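Local coordinates for 5' nucleotidase family protein (Staphylococcus aureus subsp. aureus, PDB 4Q7F), which belongs to the 5'-nucleotidase family and pairs a calcineurin-like phosphoesterase domain, holding manganese and magnesium ions, with a 5'-nucleotidase C-terminal domain, at residues Asn456-Gln460 against Gly461-Asp465; Glu174-Ser178 against Leu179-Ser183. One frame throughout, in Å; residues are numbered along the deposited sequence. Where two conformers were deposited one is given.

Contact 1 (Asn456-Gln460 against Gly461-Asp465); sequences NMMIQ and GHAVD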
loop_
_atom_site.group_PDB
_atom_site.type_symbol
_atom_site.label_atom_id
_atom_site.label_comp_id
_atom_site.label_asym_id
_atom_site.label_seq_id
_atom_site.Cartn_x
_atom_site.Cartn_y
_atom_site.Cartn_z
ATOM N N ASN A 456 -0.368 -33.627 -4.343
ATOM C CA ASN A 456 -1.115 -34.270 -3.264
ATOM C C ASN A 456 -2.312 -33.477 -2.715
ATOM O O ASN A 456 -2.597 -33.552 -1.512
ATOM C CB ASN A 456 -0.140 -34.575 -2.118
ATOM C CG ASN A 456 1.093 -35.331 -2.583
ATOM O OD1 ASN A 456 2.225 -34.842 -2.426
ATOM N ND2 ASN A 456 0.887 -36.523 -3.190
HETATM N N MSE A 457 -3.034 -32.765 -3.581
HETATM C CA MSE A 457 -4.153 -31.924 -3.104
HETATM C C MSE A 457 -5.313 -32.758 -2.609
HETATM O O MSE A 457 -5.771 -33.637 -3.308
HETATM C CB MSE A 457 -4.677 -31.005 -4.198
HETATM C CG MSE A 457 -3.728 -29.880 -4.541
HETATM SE SE MSE A 457 -4.630 -28.706 -5.844
HETATM C CE MSE A 457 -6.058 -28.064 -4.688
HETATM N N MSE A 458 -5.803 -32.468 -1.406
HETATM C CA MSE A 458 -6.909 -33.215 -0.835
HETATM C C MSE A 458 -7.825 -32.319 -0.073
HETATM O O MSE A 458 -7.381 -31.508 0.730
HETATM C CB MSE A 458 -6.443 -34.293 0.147
HETATM C CG MSE A 458 -5.470 -35.268 -0.489
HETATM SE SE MSE A 458 -6.443 -36.586 -1.579
HETATM C CE MSE A 458 -6.769 -37.841 -0.105
ATOM N N ILE A 459 -9.123 -32.503 -0.306
ATOM C CA ILE A 459 -10.184 -31.743 0.359
ATOM C C ILE A 459 -11.103 -32.786 1.000
ATOM O O ILE A 459 -11.841 -33.472 0.309
ATOM C CB ILE A 459 -10.931 -30.845 -0.647
ATOM C CG1 ILE A 459 -9.948 -29.835 -1.239
ATOM C CG2 ILE A 459 -12.105 -30.119 0.028
ATOM C CD1 ILE A 459 -10.486 -28.990 -2.369
ATOM N N GLN A 460 -10.998 -32.951 2.315
ATOM C CA GLN A 460 -11.821 -33.903 3.080
ATOM C C GLN A 460 -11.716 -35.381 2.634
ATOM O O GLN A 460 -12.706 -35.993 2.195
ATOM C CB GLN A 460 -13.288 -33.460 3.111
ATOM C CG GLN A 460 -13.500 -32.115 3.796
ATOM C CD GLN A 460 -14.952 -31.676 3.818
ATOM O OE1 GLN A 460 -15.826 -32.324 3.230
ATOM N NE2 GLN A 460 -15.221 -30.557 4.495
ATOM N N GLY A 461 -10.505 -35.926 2.746
ATOM C CA GLY A 461 -10.236 -37.328 2.459
ATOM C C GLY A 461 -10.312 -37.710 1.005
ATOM O O GLY A 461 -10.116 -38.887 0.641
ATOM N N HIS A 462 -10.596 -36.721 0.166
ATOM C CA HIS A 462 -10.704 -36.961 -1.253
ATOM C C HIS A 462 -9.788 -36.067 -2.036
ATOM O O HIS A 462 -9.596 -34.884 -1.700
ATOM C CB HIS A 462 -12.147 -36.787 -1.732
ATOM C CG HIS A 462 -13.035 -37.945 -1.390
ATOM N ND1 HIS A 462 -13.881 -37.944 -0.300
ATOM C CD2 HIS A 462 -13.189 -39.151 -1.986
ATOM C CE1 HIS A 462 -14.528 -39.095 -0.248
ATOM N NE2 HIS A 462 -14.123 -39.846 -1.258
ATOM N N ALA A 463 -9.235 -36.655 -3.085
ATOM C CA ALA A 463 -8.347 -35.979 -3.994
ATOM C C ALA A 463 -9.137 -34.886 -4.651
ATOM O O ALA A 463 -10.343 -35.030 -4.878
ATOM C CB ALA A 463 -7.816 -36.955 -5.037
ATOM N N VAL A 464 -8.479 -33.762 -4.896
ATOM C CA VAL A 464 -9.144 -32.665 -5.539
ATOM C C VAL A 464 -9.437 -33.043 -6.977
ATOM O O VAL A 464 -8.532 -33.373 -7.747
ATOM C CB VAL A 464 -8.339 -31.360 -5.461
ATOM C CG1 VAL A 464 -8.945 -30.294 -6.377
ATOM C CG2 VAL A 464 -8.301 -30.876 -4.012
ATOM N N ASP A 465 -10.718 -33.039 -7.308
ATOM C CA ASP A 465 -11.158 -33.316 -8.655
ATOM C C ASP A 465 -11.058 -31.981 -9.399
ATOM O O ASP A 465 -11.762 -31.028 -9.069
ATOM C CB ASP A 465 -12.597 -33.848 -8.622
ATOM C CG ASP A 465 -13.121 -34.236 -9.989
ATOM O OD1 ASP A 465 -12.625 -33.724 -11.019
ATOM O OD2 ASP A 465 -14.053 -35.069 -10.018
HETATM O O HOH W 1 -12.683 -33.549 -2.912
#

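Contact 2 (Glu174-Ser178 against Leu179-Ser183); sequences EHIQS and LTFHS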
loop_
_atom_site.group_PDB
_atom_site.type_symbol
_atom_site.label_atom_id
_atom_site.label_comp_id
_atom_site.label_asym_id
_atom_site.label_seq_id
_atom_site.Cartn_x
_atom_site.Cartn_y
_atom_site.Cartn_z
ATOM N N GLU A 174 -17.744 -1.570 -5.104
ATOM C CA GLU A 174 -18.669 -0.508 -4.730
ATOM C C GLU A 174 -17.965 0.838 -4.496
ATOM O O GLU A 174 -18.584 1.880 -4.669
ATOM C CB GLU A 174 -19.562 -0.900 -3.534
ATOM C CG GLU A 174 -18.891 -1.458 -2.283
ATOM C CD GLU A 174 -18.573 -2.962 -2.353
ATOM O OE1 GLU A 174 -18.069 -3.452 -3.378
ATOM O OE2 GLU A 174 -18.805 -3.659 -1.351
ATOM N N HIS A 175 -16.678 0.825 -4.131
ATOM C CA HIS A 175 -15.944 2.066 -3.902
ATOM C C HIS A 175 -15.516 2.800 -5.168
ATOM O O HIS A 175 -15.239 3.994 -5.109
ATOM C CB HIS A 175 -14.701 1.869 -3.032
ATOM C CG HIS A 175 -14.997 1.403 -1.649
ATOM N ND1 HIS A 175 -14.029 0.875 -0.822
ATOM C CD2 HIS A 175 -16.160 1.319 -0.968
ATOM C CE1 HIS A 175 -14.577 0.539 0.330
ATOM N NE2 HIS A 175 -15.869 0.781 0.259
ATOM N N ILE A 176 -15.478 2.109 -6.303
ATOM C CA ILE A 176 -15.017 2.734 -7.541
ATOM C C ILE A 176 -15.960 2.598 -8.725
ATOM O O ILE A 176 -15.580 2.939 -9.838
ATOM C CB ILE A 176 -13.665 2.139 -7.988
ATOM C CG1 ILE A 176 -13.812 0.630 -8.274
ATOM C CG2 ILE A 176 -12.617 2.349 -6.921
ATOM C CD1 ILE A 176 -12.569 -0.007 -8.847
ATOM N N GLN A 177 -17.175 2.119 -8.479
ATOM C CA GLN A 177 -18.150 1.804 -9.553
ATOM C C GLN A 177 -18.439 2.890 -10.605
ATOM O O GLN A 177 -18.747 2.564 -11.755
ATOM C CB GLN A 177 -19.463 1.231 -8.944
ATOM C CG GLN A 177 -20.192 2.133 -7.941
ATOM C CD GLN A 177 -20.944 3.285 -8.587
ATOM O OE1 GLN A 177 -21.402 3.188 -9.729
ATOM N NE2 GLN A 177 -21.110 4.371 -7.845
ATOM N N SER A 178 -18.331 4.159 -10.226
ATOM C CA SER A 178 -18.601 5.274 -11.138
ATOM C C SER A 178 -17.332 5.869 -11.749
ATOM O O SER A 178 -17.392 6.866 -12.481
ATOM C CB SER A 178 -19.321 6.383 -10.369
ATOM O OG SER A 178 -18.518 6.842 -9.289
ATOM N N LEU A 179 -16.190 5.249 -11.475
ATOM C CA LEU A 179 -14.919 5.798 -11.903
ATOM C C LEU A 179 -14.312 5.105 -13.097
ATOM O O LEU A 179 -14.526 3.923 -13.322
ATOM C CB LEU A 179 -13.900 5.724 -10.737
ATOM C CG LEU A 179 -14.354 6.283 -9.378
ATOM C CD1 LEU A 179 -13.205 6.203 -8.380
ATOM C CD2 LEU A 179 -14.864 7.703 -9.493
ATOM N N THR A 180 -13.491 5.860 -13.810
ATOM C CA THR A 180 -12.749 5.381 -14.959
ATOM C C THR A 180 -11.274 5.730 -14.724
ATOM O O THR A 180 -10.947 6.897 -14.453
ATOM C CB THR A 180 -13.247 6.063 -16.231
ATOM O OG1 THR A 180 -14.656 5.839 -16.343
ATOM C CG2 THR A 180 -12.535 5.513 -17.463
ATOM N N PHE A 181 -10.403 4.726 -14.831
ATOM C CA PHE A 181 -8.966 4.892 -14.610
ATOM C C PHE A 181 -8.193 4.834 -15.910
ATOM O O PHE A 181 -8.128 3.794 -16.553
ATOM C CB PHE A 181 -8.454 3.802 -13.666
ATOM C CG PHE A 181 -9.219 3.730 -12.393
ATOM C CD1 PHE A 181 -10.414 3.018 -12.330
ATOM C CD2 PHE A 181 -8.784 4.395 -11.269
ATOM C CE1 PHE A 181 -11.154 2.978 -11.159
ATOM C CE2 PHE A 181 -9.517 4.361 -10.097
ATOM C CZ PHE A 181 -10.698 3.647 -10.040
ATOM N N HIS A 182 -7.566 5.937 -16.289
ATOM C CA HIS A 182 -6.813 5.954 -17.536
ATOM C C HIS A 182 -5.308 5.789 -17.312
ATOM O O HIS A 182 -4.769 6.164 -16.263
ATOM C CB HIS A 182 -7.080 7.268 -18.283
ATOM C CG HIS A 182 -8.522 7.495 -18.604
ATOM N ND1 HIS A 182 -9.101 7.067 -19.777
ATOM C CD2 HIS A 182 -9.501 8.118 -17.908
ATOM C CE1 HIS A 182 -10.380 7.400 -19.785
ATOM N NE2 HIS A 182 -10.646 8.044 -18.663
ATOM N N SER A 183 -4.639 5.202 -18.303
ATOM C CA SER A 183 -3.187 5.051 -18.272
ATOM C C SER A 183 -2.500 6.391 -17.965
ATOM O O SER A 183 -2.794 7.394 -18.618
ATOM C CB SER A 183 -2.704 4.582 -19.638
ATOM O OG SER A 183 -1.311 4.792 -19.773
HETATM O O HOH W 2 -14.410 1.395 -12.070
#

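Contact 1 (Asn456-Gln460 against Gly461-Asp465)
Val464 pushes its CG2 methyl between Met457 and Ile459, and this small apolar cluster is tight: CG2 of Val464 lies 3.3 Å from CD1 of Ile459, closer than ordinary van der Waals contact. On its other flank the same methyl meets CB of Met457 at 3.6 Å. With chi1 of Val464 at 169°, CG2 sits beside the backbone N, turned to the neighbouring strand; CE of Met457 also lies beside CG2 of Val464, at 3.7 Å, with CG1 a little farther off. Branched chains suit this place because they fill it without a long flexible tail, and the selenomethionine side chain of Met457 continues the apolar surface to Leu400 and Ile404 of helix 397-408. Tyr470 touches both Ile459 and Val464.

Backbone bonds tie the two strands into a beta hairpin. Val464 N donates to Met457 O over 3.1 Å, and Ile459 N to His462 O over 2.8 Å. Between these bonds Met458 and Ala463 form an antiparallel non-hydrogen-bonded pair, their CA atoms 4.4 Å apart. Gln460 and Gly461 make the turn, both with positive phi, a backbone shape that glycine adopts easily.

Weaker polar links supplement these: near the turn His462 ND1 makes a weak bond of 3.4 Å to Gln460 O, and farther along a water makes weak bonds to Ile459 O and Ala463 O.

Contact 2 (Glu174-Ser178 against Leu179-Ser183)
Ile176 lays its branched side chain against the rim of the Phe181 ring, with CB in the ring plane at the edge and CG2 3.9 Å from CZ. The two side chains cross at about a right angle. Chi1 of 62° places CG1 of Ile176 in the crowded position between backbone N and carbonyl carbon, and from there CD1 comes to 4.0 Å from CE1 of Phe181. The other neighbour is Leu179, whose CD1 lies 4.1 Å from CB of Ile176. A beta-branched residue suits this spot: branching at CB puts CB and CG2 within reach of both Leu179 and Phe181, while the other branch extends to the ring edge.

Beneath these side chains the backbone makes a type I beta turn from Ile176 to Leu179, leading from the short helix 173-176 into strand 179-181, an outer strand of a small antiparallel sheet. Leu179 N closes the turn on Ile176 O at 2.9 Å. A water grips the same carbonyl oxygen at 3.0 Å and also donates to Leu179 O at 2.8 Å, which gives Ile176 O two bonds; this water lies at the edge of the Phe181 ring as well.

Leu179 also touches Phe112 and Leu116, and Phe181 touches Ile135, Ile167 and Pro168, large apolar groups that suit packing of the strand against its neighbours. At the end of the turn, CD2 of Leu179 rests 3.8 Å from OG of Ser178.

Followed from the N terminus, contact 2 comes first, in the calcineurin-like phosphoesterase part: a tight turn carries the chain from helix 173-176 into strand 179-181, which pairs with strand 135-137 and runs on to Ser183, the N-cap of helix 184-198. Contact 1 follows much later, in the 5'-nucleotidase C-terminal part, where a hairpin reverses strand 454-459 into 462-463, at the edge of a mixed sheet packed on helix 397-408. Each closes its own short loop; the two neither nest nor cross. The centres of contact 1 and contact 2 are about 39 Å apart. The side chain of His175 is about 10 Å from the bound (2R,3S,5R)-5-(6-amino-9H-purin-9-yl)-tetrahydro-2-(hydroxymethyl)furan-3-ol, and that of Phe181 about 12 Å from the magnesium ion.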